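Local coordinates for protein sulfatase (Bacteroides fragilis CAG:558, PDB 6USS) that probably hydrolyses aryl sulfate esters as a calcium-dependent gut bacterial sulfatase, at residues I318-N323 with E381-S386; C374-I379 with I408-Q413. The protein carries 1 engineered substitution. All coordinates share one frame; numbering follows the deposited sequence.

How the contacts relate
From the N terminus, the chain first passes along strand 315-321 and, at its end, the calcium-binding turn, then through 374-379 at one border of the same mixed sheet. It enters helix 383-390 directly after strand 378-379 and finally reaches the short helix 408-412. Contact 1 closes a loop of 57 residues between 318-323 and 381-386; contact 2 closes one of 28 residues between 374-379 and 408-413. The two loops cross, since 381-386 falls between the segments of contact 2. Contact 1 sets helix 383-390, and contact 2 helix 408-412, against this sheet, and the helices meet where Ser386 CB lies 3.3 Å from Ile408 CD1. Phe383 also touches Leu378, so the two contacts touch directly.

Contact 1 (I318-N323 with E381-S386); sequences IFMSDN and EDFYPS. With CA (calcium ion), chain C.
Phe383 lays the far end of its ring against Met320 and Ile318, and no hydrogen bond joins the two segments. Met320 CG is 3.6 Å from Phe383 CZ, while Ile318 CG2 reaches Phe383 CE2 at 3.8 Å; both approach the ring obliquely. Met320 CG stands anti to the backbone N (chi1 -178°), and a bend at chi2 (55°) carries the thioether along the ring end, where CE meets CZ and CE1 of Phe383. The sulfur adds an oblique Met-aromatic contact, with Met320 SD 4.9 Å from the Phe383 ring centroid. Leu38 and Met360 of the neighbouring strands also touch this phenyl ring.

Within 381-386, Asp382 O accepts both Ser386 N and Ser386 OG, the latter at 2.7 Å from above the carbonyl plane.

Metal binding takes over where the strand ends. Asp322 grips calcium unevenly, OD2 at 2.2 Å and OD1 at 2.8 Å from the ion, in a site completed by Asp42, Asp43, Asn323 and the engineered Cys88. Arg92 NE also hydrogen-bonds to Asp322 OD2. Just beyond the buried apolar face packed on helix 383-390, the calcium and Arg92 would thus probably favour the charged carboxylate of this metal ligand.

Contact 2 (C374-I379 with I408-Q413); sequences CDKYLI and IPLLKQ
Segment 374-379 runs past the side of helix 408-412, from the end of strand 372-374 to strand 378-379, with its nearest backbone approach at Cys374 and Leu410, whose CA atoms are 7.4 Å apart. This is helix-on-sheet packing at the border of the mixed sheet of the sulfatase family, which belongs to the alkaline phosphatase clan: Cys374 and Leu378 both belong to strands pairing in parallel with 77-83. The helix is short, held by the bond from Lys412 N to Ile408 O, and Gln413 departs from helical angles with positive phi (51°). No hydrogen bond links the two segments.

Leu410 is the one helix residue that reaches across, and it meets three side chains of the other segment. Its CD2 branch lies 3.6 Å from Lys376 CB and equally near Lys376 CG, the two side chains crossing at about a right angle. Only the aliphatic root of the lysine takes part. A bend at chi2 (-51°) helps turn the rest of the chain away from the helix, toward a long, weak ion pair between its NZ and Asp416. The other branch of Leu410, CD1, lies between Lys376 CB, at 4.1 Å, and the buried Leu378, whose CD2 is 4.3 Å away. Leu378 and Cys374 also lean on Phe79 of strand 77-83, which Leu411 touches from the helix, so the side chain of Phe79 touches both segments.

Cys374 SG completes the set: it sits 4.0 Å from Leu410 CD2 and accepts a weak hydrogen bond of 3.6 Å from Lys376 N.

Contact 1 (I318-N323 with E381-S386)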
loop_
_atom_site.group_PDB
_atom_site.type_symbol
_atom_site.label_atom_id
_atom_site.label_comp_id
_atom_site.label_asym_id
_atom_site.label_seq_id
_atom_site.Cartn_x
_atom_site.Cartn_y
_atom_site.Cartn_z
ATOM N N ILE A 318 -9.343 21.041 -1.914
ATOM C CA ILE A 318 -8.625 21.894 -0.979
ATOM C C ILE A 318 -7.295 22.261 -1.608
ATOM O O ILE A 318 -6.470 21.384 -1.894
ATOM C CB ILE A 318 -8.408 21.228 0.386
ATOM C CG1 ILE A 318 -9.715 20.676 0.960
ATOM C CG2 ILE A 318 -7.836 22.248 1.341
ATOM C CD1 ILE A 318 -9.521 19.766 2.168
ATOM N N PHE A 319 -7.089 23.554 -1.813
ATOM C CA PHE A 319 -5.838 24.099 -2.312
ATOM C C PHE A 319 -5.023 24.605 -1.134
ATOM O O PHE A 319 -5.555 25.316 -0.268
ATOM C CB PHE A 319 -6.093 25.237 -3.299
ATOM C CG PHE A 319 -4.865 25.717 -3.996
ATOM C CD1 PHE A 319 -4.010 26.625 -3.381
ATOM C CD2 PHE A 319 -4.572 25.286 -5.275
ATOM C CE1 PHE A 319 -2.879 27.081 -4.033
ATOM C CE2 PHE A 319 -3.434 25.735 -5.931
ATOM C CZ PHE A 319 -2.588 26.635 -5.308
ATOM N N MET A 320 -3.733 24.258 -1.116
ATOM C CA MET A 320 -2.886 24.641 0.000
ATOM C C MET A 320 -1.436 24.681 -0.467
ATOM O O MET A 320 -1.077 24.108 -1.497
ATOM C CB MET A 320 -3.078 23.672 1.169
ATOM C CG MET A 320 -2.285 24.008 2.416
ATOM S SD MET A 320 -2.612 25.678 2.979
ATOM C CE MET A 320 -1.964 25.591 4.652
ATOM N N SER A 321 -0.610 25.392 0.294
ATOM C CA SER A 321 0.830 25.364 0.116
ATOM C C SER A 321 1.482 25.059 1.457
ATOM O O SER A 321 0.931 25.359 2.518
ATOM C CB SER A 321 1.362 26.688 -0.449
ATOM O OG SER A 321 2.778 26.650 -0.520
ATOM N N ASP A 322 2.683 24.484 1.408
ATOM C CA ASP A 322 3.292 23.957 2.621
ATOM C C ASP A 322 4.202 24.942 3.351
ATOM O O ASP A 322 4.526 24.685 4.511
ATOM C CB ASP A 322 4.078 22.678 2.308
ATOM C CG ASP A 322 5.408 22.962 1.645
ATOM O OD1 ASP A 322 5.518 23.977 0.917
ATOM O OD2 ASP A 322 6.352 22.182 1.881
ATOM N N ASN A 323 4.648 26.023 2.712
ATOM C CA ASN A 323 5.400 27.083 3.396
ATOM C C ASN A 323 5.592 28.247 2.428
ATOM O O ASN A 323 5.168 28.193 1.268
ATOM C CB ASN A 323 6.747 26.601 3.951
ATOM C CG ASN A 323 7.626 25.965 2.897
ATOM O OD1 ASN A 323 8.079 26.639 1.961
ATOM N ND2 ASN A 323 7.889 24.665 3.045
ATOM N N GLU A 381 -1.974 21.545 11.001
ATOM C CA GLU A 381 -2.434 20.343 11.710
ATOM C C GLU A 381 -3.953 20.251 11.789
ATOM O O GLU A 381 -4.475 19.156 12.027
ATOM C CB GLU A 381 -1.867 20.255 13.135
ATOM C CG GLU A 381 -2.214 21.419 14.032
ATOM C CD GLU A 381 -1.009 22.334 14.257
ATOM O OE1 GLU A 381 -0.855 22.844 15.396
ATOM O OE2 GLU A 381 -0.217 22.536 13.294
ATOM N N ASP A 382 -4.669 21.370 11.603
ATOM C CA ASP A 382 -6.132 21.346 11.574
ATOM C C ASP A 382 -6.686 20.579 10.370
ATOM O O ASP A 382 -7.823 20.080 10.426
ATOM C CB ASP A 382 -6.695 22.768 11.547
ATOM C CG ASP A 382 -6.203 23.627 12.699
ATOM O OD1 ASP A 382 -5.734 23.071 13.718
ATOM O OD2 ASP A 382 -6.281 24.874 12.571
ATOM N N PHE A 383 -5.922 20.509 9.271
ATOM C CA PHE A 383 -6.349 19.760 8.087
ATOM C C PHE A 383 -6.708 18.312 8.423
ATOM O O PHE A 383 -7.603 17.729 7.793
ATOM C CB PHE A 383 -5.248 19.781 7.014
ATOM C CG PHE A 383 -5.184 21.056 6.207
ATOM C CD1 PHE A 383 -5.057 22.289 6.823
ATOM C CD2 PHE A 383 -5.205 21.009 4.820
ATOM C CE1 PHE A 383 -4.976 23.475 6.065
ATOM C CE2 PHE A 383 -5.128 22.181 4.053
ATOM C CZ PHE A 383 -5.016 23.418 4.679
ATOM N N TYR A 384 -6.025 17.729 9.431
ATOM C CA TYR A 384 -6.240 16.322 9.771
ATOM C C TYR A 384 -7.646 16.069 10.315
ATOM O O TYR A 384 -8.405 15.305 9.687
ATOM C CB TYR A 384 -5.137 15.870 10.729
ATOM C CG TYR A 384 -5.112 14.445 11.214
ATOM C CD1 TYR A 384 -6.105 13.946 12.049
ATOM C CD2 TYR A 384 -4.034 13.621 10.905
ATOM C CE1 TYR A 384 -6.044 12.648 12.528
ATOM C CE2 TYR A 384 -3.948 12.340 11.383
ATOM C CZ TYR A 384 -4.954 11.852 12.194
ATOM O OH TYR A 384 -4.867 10.563 12.662
ATOM N N PRO A 385 -8.075 16.679 11.436
ATOM C CA PRO A 385 -9.481 16.508 11.845
ATOM C C PRO A 385 -10.465 16.988 10.800
ATOM O O PRO A 385 -11.548 16.416 10.703
ATOM C CB PRO A 385 -9.605 17.359 13.123
ATOM C CG PRO A 385 -8.228 17.768 13.488
ATOM C CD PRO A 385 -7.411 17.721 12.242
ATOM N N SER A 386 -10.131 18.029 10.022
ATOM C CA SER A 386 -11.109 18.586 9.082
ATOM C C SER A 386 -11.383 17.625 7.937
ATOM O O SER A 386 -12.531 17.454 7.515
ATOM C CB SER A 386 -10.638 19.928 8.527
ATOM O OG SER A 386 -10.310 20.825 9.569
HETATM CA CA CA C . 8.221 23.144 1.119
#

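Contact 2 (C374-I379 with I408-Q413)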
loop_
_atom_site.group_PDB
_atom_site.type_symbol
_atom_site.label_atom_id
_atom_site.label_comp_id
_atom_site.label_asym_id
_atom_site.label_seq_id
_atom_site.Cartn_x
_atom_site.Cartn_y
_atom_site.Cartn_z
ATOM N N CYS A 374 -12.589 34.042 4.227
ATOM C CA CYS A 374 -12.633 33.807 5.661
ATOM C C CYS A 374 -11.333 34.288 6.276
ATOM O O CYS A 374 -10.251 33.771 5.968
ATOM C CB CYS A 374 -12.854 32.333 6.002
ATOM S SG CYS A 374 -12.976 32.113 7.809
ATOM N N ASP A 375 -11.466 35.252 7.174
ATOM C CA ASP A 375 -10.382 35.944 7.856
ATOM C C ASP A 375 -9.837 35.163 9.046
ATOM O O ASP A 375 -8.721 35.448 9.500
ATOM C CB ASP A 375 -10.919 37.301 8.343
ATOM C CG ASP A 375 -9.868 38.375 8.416
ATOM O OD1 ASP A 375 -8.704 38.146 7.986
ATOM O OD2 ASP A 375 -10.228 39.474 8.912
ATOM N N LYS A 376 -10.607 34.211 9.578
ATOM C CA LYS A 376 -10.221 33.524 10.807
ATOM C C LYS A 376 -9.005 32.638 10.568
ATOM O O LYS A 376 -8.883 31.990 9.526
ATOM C CB LYS A 376 -11.385 32.689 11.347
ATOM C CG LYS A 376 -12.699 33.475 11.488
ATOM C CD LYS A 376 -12.452 34.755 12.261
ATOM C CE LYS A 376 -13.737 35.452 12.668
ATOM N NZ LYS A 376 -13.403 36.352 13.821
ATOM N N TYR A 377 -8.096 32.603 11.532
ATOM C CA TYR A 377 -6.859 31.887 11.276
ATOM C C TYR A 377 -6.988 30.406 11.610
ATOM O O TYR A 377 -7.779 30.001 12.467
ATOM C CB TYR A 377 -5.672 32.510 12.022
ATOM C CG TYR A 377 -5.750 32.705 13.534
ATOM C CD1 TYR A 377 -5.933 31.633 14.403
ATOM C CD2 TYR A 377 -5.541 33.969 14.096
ATOM C CE1 TYR A 377 -5.954 31.821 15.795
ATOM C CE2 TYR A 377 -5.571 34.168 15.478
ATOM C CZ TYR A 377 -5.775 33.089 16.321
ATOM O OH TYR A 377 -5.792 33.279 17.693
ATOM N N LEU A 378 -6.216 29.597 10.884
ATOM C CA LEU A 378 -6.119 28.167 11.118
ATOM C C LEU A 378 -4.695 27.729 10.802
ATOM O O LEU A 378 -3.935 28.454 10.153
ATOM C CB LEU A 378 -7.140 27.399 10.275
ATOM C CG LEU A 378 -7.047 27.618 8.762
ATOM C CD1 LEU A 378 -5.989 26.720 8.087
ATOM C CD2 LEU A 378 -8.411 27.394 8.134
ATOM N N ILE A 379 -4.347 26.519 11.241
ATOM C CA ILE A 379 -2.996 26.006 11.072
ATOM C C ILE A 379 -3.043 24.580 10.516
ATOM O O ILE A 379 -4.003 23.844 10.723
ATOM C CB ILE A 379 -2.218 26.066 12.399
ATOM C CG1 ILE A 379 -0.762 25.649 12.203
ATOM C CG2 ILE A 379 -2.946 25.249 13.484
ATOM C CD1 ILE A 379 0.208 26.543 12.937
ATOM N N ILE A 408 -14.096 23.005 9.908
ATOM C CA ILE A 408 -15.401 22.808 9.280
ATOM C C ILE A 408 -16.370 23.887 9.768
ATOM O O ILE A 408 -17.201 24.362 8.973
ATOM C CB ILE A 408 -15.943 21.387 9.543
ATOM C CG1 ILE A 408 -15.376 20.368 8.556
ATOM C CG2 ILE A 408 -17.441 21.327 9.335
ATOM C CD1 ILE A 408 -13.917 20.499 8.269
ATOM N N PRO A 409 -16.329 24.317 11.038
ATOM C CA PRO A 409 -17.205 25.438 11.432
ATOM C C PRO A 409 -16.910 26.731 10.692
ATOM O O PRO A 409 -17.815 27.566 10.569
ATOM C CB PRO A 409 -16.964 25.576 12.945
ATOM C CG PRO A 409 -16.626 24.222 13.373
ATOM C CD PRO A 409 -15.811 23.616 12.232
ATOM N N LEU A 410 -15.688 26.937 10.190
ATOM C CA LEU A 410 -15.463 28.092 9.327
ATOM C C LEU A 410 -16.048 27.858 7.946
ATOM O O LEU A 410 -16.596 28.783 7.338
ATOM C CB LEU A 410 -13.972 28.407 9.231
ATOM C CG LEU A 410 -13.299 28.701 10.571
ATOM C CD1 LEU A 410 -11.777 28.679 10.442
ATOM C CD2 LEU A 410 -13.791 30.029 11.114
ATOM N N LEU A 411 -15.969 26.625 7.450
ATOM C CA LEU A 411 -16.503 26.333 6.121
ATOM C C LEU A 411 -18.019 26.494 6.081
ATOM O O LEU A 411 -18.584 26.896 5.058
ATOM C CB LEU A 411 -16.103 24.925 5.698
ATOM C CG LEU A 411 -14.601 24.755 5.508
ATOM C CD1 LEU A 411 -14.284 23.278 5.370
ATOM C CD2 LEU A 411 -14.100 25.541 4.300
ATOM N N LYS A 412 -18.695 26.190 7.186
ATOM C CA LYS A 412 -20.147 26.235 7.250
ATOM C C LYS A 412 -20.686 27.469 7.981
ATOM O O LYS A 412 -21.906 27.617 8.084
ATOM C CB LYS A 412 -20.657 24.951 7.909
ATOM C CG LYS A 412 -20.228 23.673 7.182
ATOM C CD LYS A 412 -20.667 22.443 7.967
ATOM C CE LYS A 412 -21.568 21.535 7.142
ATOM N NZ LYS A 412 -22.157 20.443 7.966
ATOM N N GLN A 413 -19.809 28.366 8.461
ATOM C CA GLN A 413 -20.202 29.552 9.238
ATOM C C GLN A 413 -21.121 29.179 10.400
ATOM O O GLN A 413 -22.169 29.782 10.613
ATOM C CB GLN A 413 -20.862 30.613 8.356
ATOM C CG GLN A 413 -20.032 31.056 7.150
ATOM C CD GLN A 413 -20.403 32.455 6.653
ATOM O OE1 GLN A 413 -20.092 33.466 7.297
ATOM N NE2 GLN A 413 -21.073 32.512 5.504
#